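Local coordinates for protein nucleoporin NUP82 (Saccharomyces cerevisiae, PDB 3PBP) that helps build the nuclear pore complex, where nucleoporins serve as structural parts and as docking partners for transport factors, its N-terminal domain interacting with NUP116, at residues G322-L327 with L373-D378; I360-T365 with E421-L426; Y195-T200 with V315-D320; E415-I420 with S435-M440; I305-G310 with S391-S396. The protein carries 1 engineered substitution. All coordinates share one frame; numbering follows the deposited sequence.

Contact 1. Residues G322-L327 with L373-D378; sequences GSLILL and LYVISD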
# COMPACT_ATOMS: atom_id res chain seq x y z
N GLY A 322 -10.07 -18.61 2.31
CA GLY A 322 -9.58 -18.83 3.65
C GLY A 322 -8.15 -19.34 3.62
O GLY A 322 -7.72 -20.07 4.50
N SER A 323 -7.42 -18.92 2.59
CA SER A 323 -6.03 -19.33 2.40
C SER A 323 -5.06 -18.18 2.73
O SER A 323 -5.43 -16.98 2.73
CB SER A 323 -5.83 -19.80 0.95
OG SER A 323 -4.64 -20.55 0.78
N LEU A 324 -3.82 -18.55 3.00
CA LEU A 324 -2.77 -17.59 3.36
C LEU A 324 -1.51 -17.91 2.58
O LEU A 324 -1.15 -19.08 2.48
CB LEU A 324 -2.46 -17.75 4.84
CG LEU A 324 -2.51 -16.53 5.75
CD1 LEU A 324 -3.88 -15.88 5.64
CD2 LEU A 324 -2.23 -16.98 7.17
N ILE A 325 -0.85 -16.90 2.03
CA ILE A 325 0.40 -17.18 1.34
C ILE A 325 1.50 -16.35 1.99
O ILE A 325 1.39 -15.12 2.09
CB ILE A 325 0.34 -16.89 -0.20
CG1 ILE A 325 0.14 -15.40 -0.49
CG2 ILE A 325 -0.75 -17.70 -0.83
CD1 ILE A 325 0.35 -15.03 -1.96
N LEU A 326 2.53 -17.02 2.47
CA LEU A 326 3.65 -16.37 3.13
C LEU A 326 4.69 -16.12 2.06
O LEU A 326 5.21 -17.05 1.46
CB LEU A 326 4.18 -17.27 4.24
CG LEU A 326 3.16 -17.66 5.31
CD1 LEU A 326 3.85 -18.40 6.45
CD2 LEU A 326 2.47 -16.41 5.86
N LEU A 327 4.99 -14.85 1.81
CA LEU A 327 5.94 -14.46 0.77
C LEU A 327 7.24 -13.88 1.32
O LEU A 327 7.28 -13.41 2.45
CB LEU A 327 5.28 -13.44 -0.14
CG LEU A 327 3.85 -13.75 -0.58
CD1 LEU A 327 3.27 -12.56 -1.36
CD2 LEU A 327 3.85 -15.01 -1.41
N LEU A 373 1.79 -14.58 13.67
CA LEU A 373 0.72 -13.80 13.10
C LEU A 373 -0.62 -14.28 13.64
O LEU A 373 -0.87 -15.47 13.73
CB LEU A 373 0.76 -13.95 11.58
CG LEU A 373 -0.46 -13.53 10.78
CD1 LEU A 373 -0.56 -12.03 10.77
CD2 LEU A 373 -0.35 -14.06 9.37
N TYR A 374 -1.49 -13.34 14.00
CA TYR A 374 -2.81 -13.70 14.49
C TYR A 374 -3.80 -13.55 13.34
O TYR A 374 -3.82 -12.54 12.63
CB TYR A 374 -3.22 -12.79 15.66
CG TYR A 374 -2.50 -13.13 16.95
CD1 TYR A 374 -2.70 -14.36 17.58
CD2 TYR A 374 -1.58 -12.24 17.52
CE1 TYR A 374 -1.99 -14.70 18.73
CE2 TYR A 374 -0.86 -12.58 18.67
CZ TYR A 374 -1.07 -13.81 19.27
OH TYR A 374 -0.33 -14.17 20.38
N VAL A 375 -4.61 -14.59 13.13
CA VAL A 375 -5.60 -14.56 12.06
C VAL A 375 -6.97 -14.65 12.67
O VAL A 375 -7.31 -15.64 13.29
CB VAL A 375 -5.44 -15.72 11.09
CG1 VAL A 375 -6.43 -15.55 9.94
CG2 VAL A 375 -4.01 -15.81 10.58
N ILE A 376 -7.76 -13.61 12.49
CA ILE A 376 -9.11 -13.62 13.03
C ILE A 376 -10.09 -14.13 11.99
O ILE A 376 -10.42 -13.43 11.03
CB ILE A 376 -9.52 -12.21 13.49
CG1 ILE A 376 -8.67 -11.81 14.70
CG2 ILE A 376 -11.01 -12.17 13.82
CD1 ILE A 376 -9.04 -10.48 15.31
N SER A 377 -10.54 -15.36 12.19
CA SER A 377 -11.50 -15.98 11.29
C SER A 377 -12.91 -15.57 11.76
O SER A 377 -13.09 -14.46 12.28
CB SER A 377 -11.34 -17.51 11.31
OG SER A 377 -10.01 -17.88 10.98
N ASP A 378 -13.90 -16.44 11.62
CA ASP A 378 -15.25 -16.05 12.02
C ASP A 378 -15.55 -16.16 13.50
O ASP A 378 -16.28 -15.33 14.05
CB ASP A 378 -16.29 -16.83 11.23
CG ASP A 378 -17.45 -15.95 10.81
OD1 ASP A 378 -17.72 -14.95 11.53
OD2 ASP A 378 -18.08 -16.25 9.77

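Contact 2. Residues I360-T365 with E421-L426; sequences IKSLIT and ERIPNL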
# COMPACT_ATOMS: atom_id res chain seq x y z
N ILE A 360 -11.39 -15.66 6.66
CA ILE A 360 -10.46 -14.77 7.33
C ILE A 360 -10.95 -13.33 7.33
O ILE A 360 -10.98 -12.69 6.28
CB ILE A 360 -9.08 -14.81 6.68
CG1 ILE A 360 -8.54 -16.25 6.67
CG2 ILE A 360 -8.13 -13.91 7.46
CD1 ILE A 360 -7.22 -16.43 5.96
N LYS A 361 -11.31 -12.83 8.50
CA LYS A 361 -11.81 -11.46 8.59
C LYS A 361 -10.73 -10.41 8.83
O LYS A 361 -10.97 -9.22 8.61
CB LYS A 361 -12.92 -11.39 9.66
CG LYS A 361 -14.19 -12.17 9.24
CD LYS A 361 -15.18 -12.39 10.38
CE LYS A 361 -15.91 -11.10 10.76
NZ LYS A 361 -16.81 -11.29 11.94
N SER A 362 -9.54 -10.83 9.27
CA SER A 362 -8.44 -9.89 9.48
C SER A 362 -7.15 -10.51 9.99
O SER A 362 -7.15 -11.59 10.59
CB SER A 362 -8.84 -8.78 10.44
OG SER A 362 -8.65 -9.22 11.77
N LEU A 363 -6.04 -9.81 9.75
CA LEU A 363 -4.71 -10.24 10.17
C LEU A 363 -4.16 -9.22 11.16
O LEU A 363 -4.34 -8.01 10.99
CB LEU A 363 -3.77 -10.33 8.96
CG LEU A 363 -4.22 -11.26 7.85
CD1 LEU A 363 -3.23 -11.20 6.70
CD2 LEU A 363 -4.36 -12.69 8.40
N ILE A 364 -3.49 -9.72 12.21
CA ILE A 364 -2.96 -8.84 13.24
C ILE A 364 -1.60 -9.32 13.72
O ILE A 364 -1.34 -10.52 13.75
CB ILE A 364 -3.92 -8.79 14.46
CG1 ILE A 364 -5.28 -8.25 14.02
CG2 ILE A 364 -3.34 -7.92 15.56
CD1 ILE A 364 -6.30 -8.18 15.11
N THR A 365 -0.73 -8.38 14.08
CA THR A 365 0.60 -8.71 14.58
C THR A 365 0.92 -7.89 15.80
O THR A 365 0.44 -6.77 15.95
CB THR A 365 1.72 -8.43 13.56
OG1 THR A 365 1.39 -7.26 12.81
CG2 THR A 365 1.94 -9.62 12.65
N GLU A 421 -16.57 -13.88 19.05
CA GLU A 421 -17.89 -13.67 18.50
C GLU A 421 -17.91 -12.38 17.72
O GLU A 421 -18.62 -12.25 16.72
CB GLU A 421 -18.93 -13.62 19.62
CG GLU A 421 -19.73 -14.90 19.78
CD GLU A 421 -20.52 -14.94 21.07
OE1 GLU A 421 -21.28 -13.99 21.34
OE2 GLU A 421 -20.37 -15.93 21.83
N ARG A 422 -17.12 -11.42 18.18
CA ARG A 422 -17.04 -10.11 17.54
C ARG A 422 -15.54 -9.84 17.39
O ARG A 422 -14.84 -9.78 18.40
CB ARG A 422 -17.66 -9.05 18.45
CG ARG A 422 -19.00 -9.44 19.07
CD ARG A 422 -20.13 -9.05 18.15
NE ARG A 422 -20.02 -7.64 17.79
CZ ARG A 422 -20.91 -6.99 17.04
NH1 ARG A 422 -21.98 -7.62 16.57
NH2 ARG A 422 -20.72 -5.71 16.75
N ILE A 423 -15.05 -9.70 16.15
CA ILE A 423 -13.62 -9.43 15.92
C ILE A 423 -13.05 -8.62 17.09
O ILE A 423 -13.16 -7.39 17.12
CB ILE A 423 -13.39 -8.63 14.64
CG1 ILE A 423 -13.94 -9.40 13.44
CG2 ILE A 423 -11.90 -8.36 14.47
CD1 ILE A 423 -13.79 -8.65 12.11
N PRO A 424 -12.43 -9.31 18.06
CA PRO A 424 -11.87 -8.62 19.22
C PRO A 424 -10.69 -7.69 18.96
O PRO A 424 -10.10 -7.65 17.87
CB PRO A 424 -11.51 -9.77 20.15
CG PRO A 424 -11.07 -10.82 19.21
CD PRO A 424 -12.12 -10.75 18.10
N ASN A 425 -10.38 -6.93 20.00
CA ASN A 425 -9.30 -5.97 20.01
C ASN A 425 -8.19 -6.71 20.78
O ASN A 425 -8.42 -7.19 21.89
CB ASN A 425 -9.79 -4.73 20.76
CG ASN A 425 -9.03 -3.48 20.41
OD1 ASN A 425 -7.98 -3.20 20.99
ND2 ASN A 425 -9.54 -2.72 19.46
N LEU A 426 -7.00 -6.83 20.19
CA LEU A 426 -5.90 -7.52 20.87
C LEU A 426 -4.88 -6.57 21.48
O LEU A 426 -4.76 -5.42 21.06
CB LEU A 426 -5.18 -8.46 19.91
CG LEU A 426 -5.78 -9.83 19.65
CD1 LEU A 426 -7.22 -9.68 19.18
CD2 LEU A 426 -4.94 -10.54 18.61

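Contact 3. Residues Y195-T200 with V315-D320; sequences YCLNTT and VCVSFD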
# COMPACT_ATOMS: atom_id res chain seq x y z
N TYR A 195 3.43 -1.15 1.23
CA TYR A 195 2.87 -2.18 0.36
C TYR A 195 1.36 -1.98 0.23
O TYR A 195 0.68 -1.72 1.22
CB TYR A 195 3.12 -3.57 0.94
CG TYR A 195 4.54 -4.08 0.85
CD1 TYR A 195 5.12 -4.40 -0.36
CD2 TYR A 195 5.29 -4.29 2.01
CE1 TYR A 195 6.40 -4.93 -0.44
CE2 TYR A 195 6.57 -4.82 1.96
CZ TYR A 195 7.12 -5.14 0.73
OH TYR A 195 8.37 -5.69 0.67
N CYS A 196 0.84 -2.12 -0.98
CA CYS A 196 -0.59 -1.98 -1.24
C CYS A 196 -1.12 -3.24 -1.86
O CYS A 196 -0.53 -3.76 -2.80
CB CYS A 196 -0.86 -0.84 -2.21
SG CYS A 196 -0.23 0.75 -1.64
N LEU A 197 -2.23 -3.74 -1.33
CA LEU A 197 -2.87 -4.94 -1.87
C LEU A 197 -4.11 -4.49 -2.64
O LEU A 197 -5.06 -3.99 -2.04
CB LEU A 197 -3.28 -5.88 -0.74
CG LEU A 197 -3.94 -7.18 -1.19
CD1 LEU A 197 -2.90 -8.09 -1.81
CD2 LEU A 197 -4.59 -7.87 -0.01
N ASN A 198 -4.11 -4.65 -3.96
CA ASN A 198 -5.26 -4.24 -4.75
C ASN A 198 -6.05 -5.44 -5.30
O ASN A 198 -5.57 -6.58 -5.26
CB ASN A 198 -4.81 -3.30 -5.89
CG ASN A 198 -4.55 -4.03 -7.17
OD1 ASN A 198 -4.01 -5.14 -7.17
ND2 ASN A 198 -4.92 -3.41 -8.28
N THR A 199 -7.25 -5.18 -5.80
CA THR A 199 -8.12 -6.23 -6.29
C THR A 199 -8.44 -6.27 -7.78
O THR A 199 -8.95 -7.29 -8.28
CB THR A 199 -9.43 -6.19 -5.52
OG1 THR A 199 -9.16 -6.48 -4.15
CG2 THR A 199 -10.42 -7.20 -6.07
N THR A 200 -8.14 -5.19 -8.49
CA THR A 200 -8.42 -5.11 -9.93
C THR A 200 -8.37 -6.46 -10.67
O THR A 200 -9.23 -6.74 -11.50
CB THR A 200 -7.44 -4.16 -10.63
OG1 THR A 200 -7.39 -2.91 -9.93
CG2 THR A 200 -7.88 -3.91 -12.07
N VAL A 315 5.96 -11.24 4.00
CA VAL A 315 4.73 -10.57 3.62
C VAL A 315 3.63 -11.61 3.61
O VAL A 315 3.80 -12.66 3.01
CB VAL A 315 4.84 -9.95 2.21
CG1 VAL A 315 3.53 -9.27 1.85
CG2 VAL A 315 5.99 -8.97 2.17
N CYS A 316 2.53 -11.33 4.29
CA CYS A 316 1.43 -12.29 4.33
C CYS A 316 0.19 -11.72 3.66
O CYS A 316 -0.19 -10.58 3.91
CB CYS A 316 1.10 -12.67 5.77
SG CYS A 316 -0.29 -13.86 5.92
N VAL A 317 -0.44 -12.54 2.81
CA VAL A 317 -1.65 -12.13 2.10
C VAL A 317 -2.82 -13.11 2.28
O VAL A 317 -2.65 -14.33 2.20
CB VAL A 317 -1.37 -11.97 0.60
CG1 VAL A 317 -2.59 -11.42 -0.10
CG2 VAL A 317 -0.18 -11.05 0.40
N SER A 318 -4.01 -12.56 2.53
CA SER A 318 -5.25 -13.32 2.71
C SER A 318 -5.98 -13.50 1.39
O SER A 318 -5.83 -12.68 0.47
CB SER A 318 -6.23 -12.59 3.63
OG SER A 318 -5.80 -12.63 4.97
N PHE A 319 -6.81 -14.54 1.31
CA PHE A 319 -7.60 -14.82 0.12
C PHE A 319 -9.00 -15.37 0.45
O PHE A 319 -9.19 -15.98 1.51
CB PHE A 319 -6.86 -15.81 -0.77
CG PHE A 319 -5.84 -15.17 -1.67
CD1 PHE A 319 -6.23 -14.56 -2.85
CD2 PHE A 319 -4.48 -15.20 -1.34
CE1 PHE A 319 -5.28 -13.98 -3.69
CE2 PHE A 319 -3.53 -14.63 -2.17
CZ PHE A 319 -3.94 -14.01 -3.36
N ASP A 320 -9.95 -15.13 -0.46
CA ASP A 320 -11.34 -15.59 -0.31
C ASP A 320 -11.46 -17.01 0.21
O ASP A 320 -12.31 -17.30 1.05
CB ASP A 320 -12.07 -15.56 -1.65
CG ASP A 320 -12.55 -14.20 -2.04
OD1 ASP A 320 -13.20 -13.54 -1.20
OD2 ASP A 320 -12.30 -13.79 -3.20

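Contact 4. Residues E415-I420 with S435-M440; sequences EDIATI and SNLALM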
# COMPACT_ATOMS: atom_id res chain seq x y z
N GLU A 415 -2.29 -22.68 15.57
CA GLU A 415 -2.78 -22.88 16.93
C GLU A 415 -3.98 -22.02 17.28
O GLU A 415 -3.95 -20.80 17.10
CB GLU A 415 -1.68 -22.63 17.94
CG GLU A 415 -2.08 -23.00 19.36
CD GLU A 415 -0.92 -22.97 20.32
OE1 GLU A 415 -0.42 -21.85 20.62
OE2 GLU A 415 -0.49 -24.06 20.76
N ASP A 416 -5.03 -22.65 17.79
CA ASP A 416 -6.24 -21.93 18.16
C ASP A 416 -6.04 -21.19 19.48
O ASP A 416 -5.79 -21.79 20.52
CB ASP A 416 -7.42 -22.90 18.26
CG ASP A 416 -7.82 -23.48 16.91
OD1 ASP A 416 -8.30 -22.72 16.04
OD2 ASP A 416 -7.65 -24.71 16.72
N ILE A 417 -6.13 -19.87 19.40
CA ILE A 417 -5.93 -19.02 20.56
C ILE A 417 -7.18 -18.93 21.40
O ILE A 417 -7.12 -19.08 22.62
CB ILE A 417 -5.50 -17.59 20.13
CG1 ILE A 417 -4.09 -17.62 19.55
CG2 ILE A 417 -5.57 -16.64 21.31
CD1 ILE A 417 -3.02 -18.05 20.53
N ALA A 418 -8.31 -18.68 20.76
CA ALA A 418 -9.55 -18.55 21.51
C ALA A 418 -10.75 -18.44 20.60
O ALA A 418 -10.61 -18.19 19.40
CB ALA A 418 -9.48 -17.34 22.41
N THR A 419 -11.93 -18.62 21.18
CA THR A 419 -13.17 -18.53 20.43
C THR A 419 -13.74 -17.15 20.66
O THR A 419 -13.89 -16.72 21.80
CB THR A 419 -14.20 -19.58 20.89
OG1 THR A 419 -13.69 -20.90 20.62
CG2 THR A 419 -15.53 -19.38 20.17
N ILE A 420 -14.04 -16.45 19.57
CA ILE A 420 -14.59 -15.11 19.65
C ILE A 420 -15.98 -15.06 19.03
O ILE A 420 -16.48 -16.07 18.54
CB ILE A 420 -13.72 -14.10 18.89
CG1 ILE A 420 -13.62 -14.53 17.43
CG2 ILE A 420 -12.36 -14.01 19.53
CD1 ILE A 420 -13.02 -13.50 16.51
N SER A 435 4.04 -12.79 29.85
CA SER A 435 3.42 -12.10 28.74
C SER A 435 2.02 -12.68 28.53
O SER A 435 1.81 -13.89 28.65
CB SER A 435 4.29 -12.25 27.48
OG SER A 435 4.83 -13.55 27.36
N ASN A 436 1.07 -11.81 28.25
CA ASN A 436 -0.31 -12.24 28.05
C ASN A 436 -0.94 -11.56 26.85
O ASN A 436 -0.38 -10.62 26.28
CB ASN A 436 -1.12 -11.92 29.30
CG ASN A 436 -0.53 -12.55 30.53
OD1 ASN A 436 -0.53 -13.77 30.68
ND2 ASN A 436 -0.02 -11.72 31.44
N LEU A 437 -2.12 -12.04 26.47
CA LEU A 437 -2.86 -11.49 25.35
C LEU A 437 -4.22 -11.07 25.86
O LEU A 437 -4.96 -11.89 26.38
CB LEU A 437 -3.02 -12.52 24.25
CG LEU A 437 -3.92 -12.13 23.08
CD1 LEU A 437 -3.32 -10.93 22.33
CD2 LEU A 437 -4.06 -13.31 22.15
N ALA A 438 -4.54 -9.80 25.74
CA ALA A 438 -5.83 -9.32 26.20
C ALA A 438 -6.78 -9.31 25.01
O ALA A 438 -6.49 -8.70 23.99
CB ALA A 438 -5.71 -7.92 26.78
N LEU A 439 -7.90 -10.01 25.14
CA LEU A 439 -8.90 -10.06 24.08
C LEU A 439 -10.07 -9.22 24.54
O LEU A 439 -10.76 -9.57 25.49
CB LEU A 439 -9.35 -11.50 23.83
CG LEU A 439 -8.26 -12.42 23.30
CD1 LEU A 439 -8.82 -13.83 23.10
CD2 LEU A 439 -7.72 -11.86 21.99
N MSE A 440 -10.28 -8.11 23.86
CA MSE A 440 -11.36 -7.21 24.20
C MSE A 440 -12.50 -7.28 23.20
O MSE A 440 -12.27 -7.40 22.00
CB MSE A 440 -10.84 -5.77 24.24
CG MSE A 440 -11.89 -4.70 24.51
SE MSE A 440 -12.31 -4.49 26.39
CE MSE A 440 -10.47 -4.35 27.05

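Contact 5. Residues I305-G310 with S391-S396; sequences ILIDNG and STLSKS. Engineered in segment 391-396: Ser396 (natural residue Cys).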
# COMPACT_ATOMS: atom_id res chain seq x y z
N ILE A 305 5.35 -9.32 8.80
CA ILE A 305 5.83 -9.94 10.03
C ILE A 305 7.34 -9.97 10.10
O ILE A 305 8.02 -10.47 9.21
CB ILE A 305 5.34 -11.39 10.18
CG1 ILE A 305 3.81 -11.43 10.12
CG2 ILE A 305 5.83 -11.97 11.49
CD1 ILE A 305 3.26 -11.30 8.70
N LEU A 306 7.85 -9.45 11.21
CA LEU A 306 9.28 -9.39 11.43
C LEU A 306 9.84 -10.77 11.80
O LEU A 306 9.28 -11.48 12.63
CB LEU A 306 9.54 -8.36 12.53
CG LEU A 306 10.94 -7.76 12.58
CD1 LEU A 306 11.32 -7.19 11.23
CD2 LEU A 306 10.96 -6.69 13.63
N ILE A 307 10.95 -11.13 11.17
CA ILE A 307 11.63 -12.41 11.37
C ILE A 307 12.82 -12.33 12.34
O ILE A 307 13.09 -13.27 13.08
CB ILE A 307 12.10 -12.95 10.02
CG1 ILE A 307 11.02 -13.84 9.43
CG2 ILE A 307 13.39 -13.70 10.15
CD1 ILE A 307 11.44 -14.36 8.07
N ASP A 308 13.55 -11.22 12.30
CA ASP A 308 14.69 -11.05 13.19
C ASP A 308 14.82 -9.59 13.61
O ASP A 308 13.81 -8.88 13.68
CB ASP A 308 15.98 -11.50 12.51
CG ASP A 308 16.30 -10.70 11.26
OD1 ASP A 308 15.80 -9.57 11.13
OD2 ASP A 308 17.06 -11.22 10.42
N ASN A 309 16.04 -9.14 13.89
CA ASN A 309 16.28 -7.76 14.31
C ASN A 309 17.02 -6.94 13.27
O ASN A 309 17.63 -5.93 13.60
CB ASN A 309 17.09 -7.73 15.60
CG ASN A 309 16.35 -8.37 16.75
OD1 ASN A 309 15.29 -7.89 17.17
ND2 ASN A 309 16.90 -9.48 17.26
N GLY A 310 16.96 -7.39 12.02
CA GLY A 310 17.64 -6.69 10.95
C GLY A 310 16.71 -6.35 9.80
O GLY A 310 17.12 -6.42 8.64
N SER A 391 13.41 -18.67 11.70
CA SER A 391 14.61 -18.44 12.49
C SER A 391 15.85 -18.92 11.75
O SER A 391 16.91 -18.30 11.84
CB SER A 391 14.50 -19.15 13.84
OG SER A 391 14.22 -20.52 13.67
N THR A 392 15.72 -20.01 11.02
CA THR A 392 16.83 -20.56 10.25
C THR A 392 17.06 -19.71 9.01
O THR A 392 18.20 -19.48 8.59
CB THR A 392 16.53 -21.99 9.79
OG1 THR A 392 16.19 -22.79 10.93
CG2 THR A 392 17.73 -22.58 9.09
N LEU A 393 15.95 -19.26 8.42
CA LEU A 393 15.98 -18.44 7.22
C LEU A 393 16.78 -17.15 7.43
O LEU A 393 17.54 -16.73 6.56
CB LEU A 393 14.55 -18.10 6.80
CG LEU A 393 14.36 -17.23 5.55
CD1 LEU A 393 15.10 -17.82 4.35
CD2 LEU A 393 12.88 -17.12 5.26
N SER A 394 16.62 -16.51 8.59
CA SER A 394 17.34 -15.28 8.84
C SER A 394 18.80 -15.57 9.15
O SER A 394 19.67 -14.76 8.85
CB SER A 394 16.71 -14.48 9.98
OG SER A 394 17.05 -15.02 11.23
N LYS A 395 19.07 -16.72 9.75
CA LYS A 395 20.44 -17.09 10.07
C LYS A 395 21.24 -17.22 8.79
O LYS A 395 22.34 -16.69 8.68
CB LYS A 395 20.49 -18.40 10.86
CG LYS A 395 19.92 -18.26 12.26
CD LYS A 395 19.87 -19.58 13.03
CE LYS A 395 19.21 -19.38 14.40
NZ LYS A 395 19.10 -20.64 15.17
N SER A 396 20.67 -17.92 7.82
CA SER A 396 21.36 -18.10 6.55
C SER A 396 21.49 -16.78 5.79
O SER A 396 22.49 -16.55 5.11
CB SER A 396 20.65 -19.16 5.70
OG SER A 396 19.31 -18.82 5.44

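Contact 1. Residues G322-L327 with L373-D378
Leu324 and Val375 mark the closest backbone approach, with their CA atoms 9.6 Å apart, a spacing that leaves the two strands joined through side chains and not through backbone hydrogen bonds. Leu324 makes both close touches, with one methyl. Its CD2 reaches tip to tip toward Val375, meeting CG2 at 4.0 Å. The same Leu324 CD2 also meets CD2 of Leu373 at 4.1 Å, again end on, so a single branch is shared by two residues of the facing strand. Leu373 gets there with its CG anti to the backbone N (chi1 165°), while Val375 offers the methyl that lies beside its own N. All three touching side chains are buried, and the interface is purely apolar. Ile360 touches both Leu324 and Val375, as does Val384 of strand 380-385, and Cys316 of strand 313-319 packs on Leu324 and Leu373, so this patch is continuous with a larger hydrophobic layer. Strand 323-329 belongs to one sheet and strand 372-376 to the next, and this face-to-face packing of successive sheets is what holds neighbouring blades of a beta-propeller together.

Contact 2. Residues I360-T365 with E421-L426
Lys361 and Ile423 make the closest approach, and they do so through carbon. The lysine chain, bent at chi3 (73°), crosses the isoleucine obliquely, and its CE lies 3.5 Å from Ile423 CD1. Lys361 CB covers the same methyl, at 3.8 Å from Ile423 CD1. Beside them Ile423 CG2 comes within 4.3 Å of Ser362 OG, a loose van der Waals neighbour. A second apolar touch follows further along, where Ile364 CG2 sits 4.3 Å from Leu426 CD2. The two runs 361-364 and 423-426 point almost the same way, 6° apart, but no hydrogen bond joins them. Backbone bonding goes to other strands: Lys361 and Ser362 both face Ile376 in a classic beta bulge, and Asn425 pairs with Met440. The lysine ammonium makes a long, weak ion pair with Asp378. Were Lys361 an alanine, Ile423 would probably lose the cover given by CE, keeping just the touch at CB, and Asp378 would lose that distant counter-charge. Towards the surface, then, the segments leading into strands 362-364 and 425-431 meet largely through the lysine chain and the isoleucine: CB, CE and NZ all lie along Ile423, which is shielded by a partly exposed, charged residue.

Contact 3. Residues Y195-T200 with V315-D320
Leu197 sets both its methyls against one methyl of Val317, the two side chains reaching toward each other tip to tip. CD1 of Leu197 is the nearer, 3.8 Å from Val317 CG1. Its other branch, Leu197 CD2, lies 4.1 Å from the same Val317 CG1. The leucine CG is anti to its backbone N (chi1 -179°), and the valine methyl that receives it is likewise the one anti to N. Two residues back along each strand, Tyr195 and Val315 repeat the pairing more loosely: Tyr195 CE2 comes 4.2 Å from Val315 CG2, the ring standing at a slant to the valine methyl. The two strands therefore keep step in the same direction, yet the CA atoms of Leu197 and Val317 remain 8.3 Å apart and no hydrogen bond joins the segments. All four touching residues are buried. Ala299 packs on Leu197 and Ile302 on Val315, while Ile205 and Lys329 touch the tyrosine. Beyond this core Thr199 packs on Arg118 of the NUP116 chain, which fits the known interaction of this domain with NUP116. Strands 194-198 and 313-319 come from sheets consecutive in the chain, stacked face to face as successive blades of a beta-propeller.

Contact 4. Residues E415-I420 with S435-M440
Ile417 and Ala418, although consecutive on one strand, both point toward the facing segment, because a classic beta bulge sets the two of them opposite Ile381. The bulge appears in the backbone of Ile417, whose psi is -48° and not extended. Each of the pair then meets its own leucine. Ile417 CG2 lies 3.8 Å from Leu437 CD2, and the two side chains cross at about a right angle. The CB of Ala418, its whole side chain, meets Leu439 CD1 at 3.6 Å. Leu437, with CG anti to its backbone N (chi1 174°), turns its CD2 to the isoleucine. No hydrogen bond joins the segments, and the CA atoms of Ile417 and Leu437 are 9.4 Å apart. The leucines are buried and the bulge residues only partly so. The contact packs two successive blades of the beta-propeller together. Strand 413-419 is an outermost strand of its sheet, bonded to strand 380-385, while strand 434-440 is the middle one of the last sheet, between 425-431 and 445-449. Gln448 of strand 445-449 adds a polar tie by donating to Ile417 O, and Ala438 and Met440 pack on strand 24-29, near the start of the modelled chain.

Contact 5. Residues I305-G310 with S391-S396
Ser394 presents its CB to two neighbours on the facing loop. Ile307 CG2 lies 3.4 Å from that Ser394 CB, and Asp308 OD2 lies 3.3 Å from it. Alongside, Ile307 CD1 meets Leu393 CD2 at 4.2 Å, the two side chains crossing at about a right angle. No hydrogen bond spans the two segments; the serine hydroxyl instead turns back to its own helix and makes a weak bond to Ser391 O. Asp308 is held by a second shell. Its CG sits between the backbone N and the carbonyl carbon (chi1 62°), from where OD1 accepts from Gly310 N at 2.6 Å, the donor 57° out of the carboxylate plane. OD2 accepts from the side-chain amides of Asn312 and Asn398, the latter further along the same helix. With an alanine in place of Asp308, Gly310 N and both amides are likely to be left without this acceptor, and the loop freer to move relative to the helix. Leu393 and the engineered Ser396 also pack on apolar side chains of another protein chain. Asp308 forms an Asx turn between strands 299-306 and 313-319, packed against helix 387-399, an insertion in the next propeller blade.

Overall arrangement
Contacts 1, 3 and 5 are buried, contact 4 is partly so, and contact 2 lies at the surface. Contacts 1 to 4 each join two successive sheets, contacts 2 and 4 the same two; contact 5 sets a helix on an interstrand turn. Strand 313-319 of contact 3 is hydrogen-bonded to strand 323-329 of contact 1, strand 372-376 of contact 1 to 362-364 of contact 2, and 425-431 of contact 2 to 434-440 of contact 4, forming a chain of packed blades. The chemistry follows position: methyl against methyl in contacts 1 and 4, an aromatic added in contact 3, lysine carbon in contact 2, and apolar packing beside a hydrogen-bonded carboxylate in contact 5.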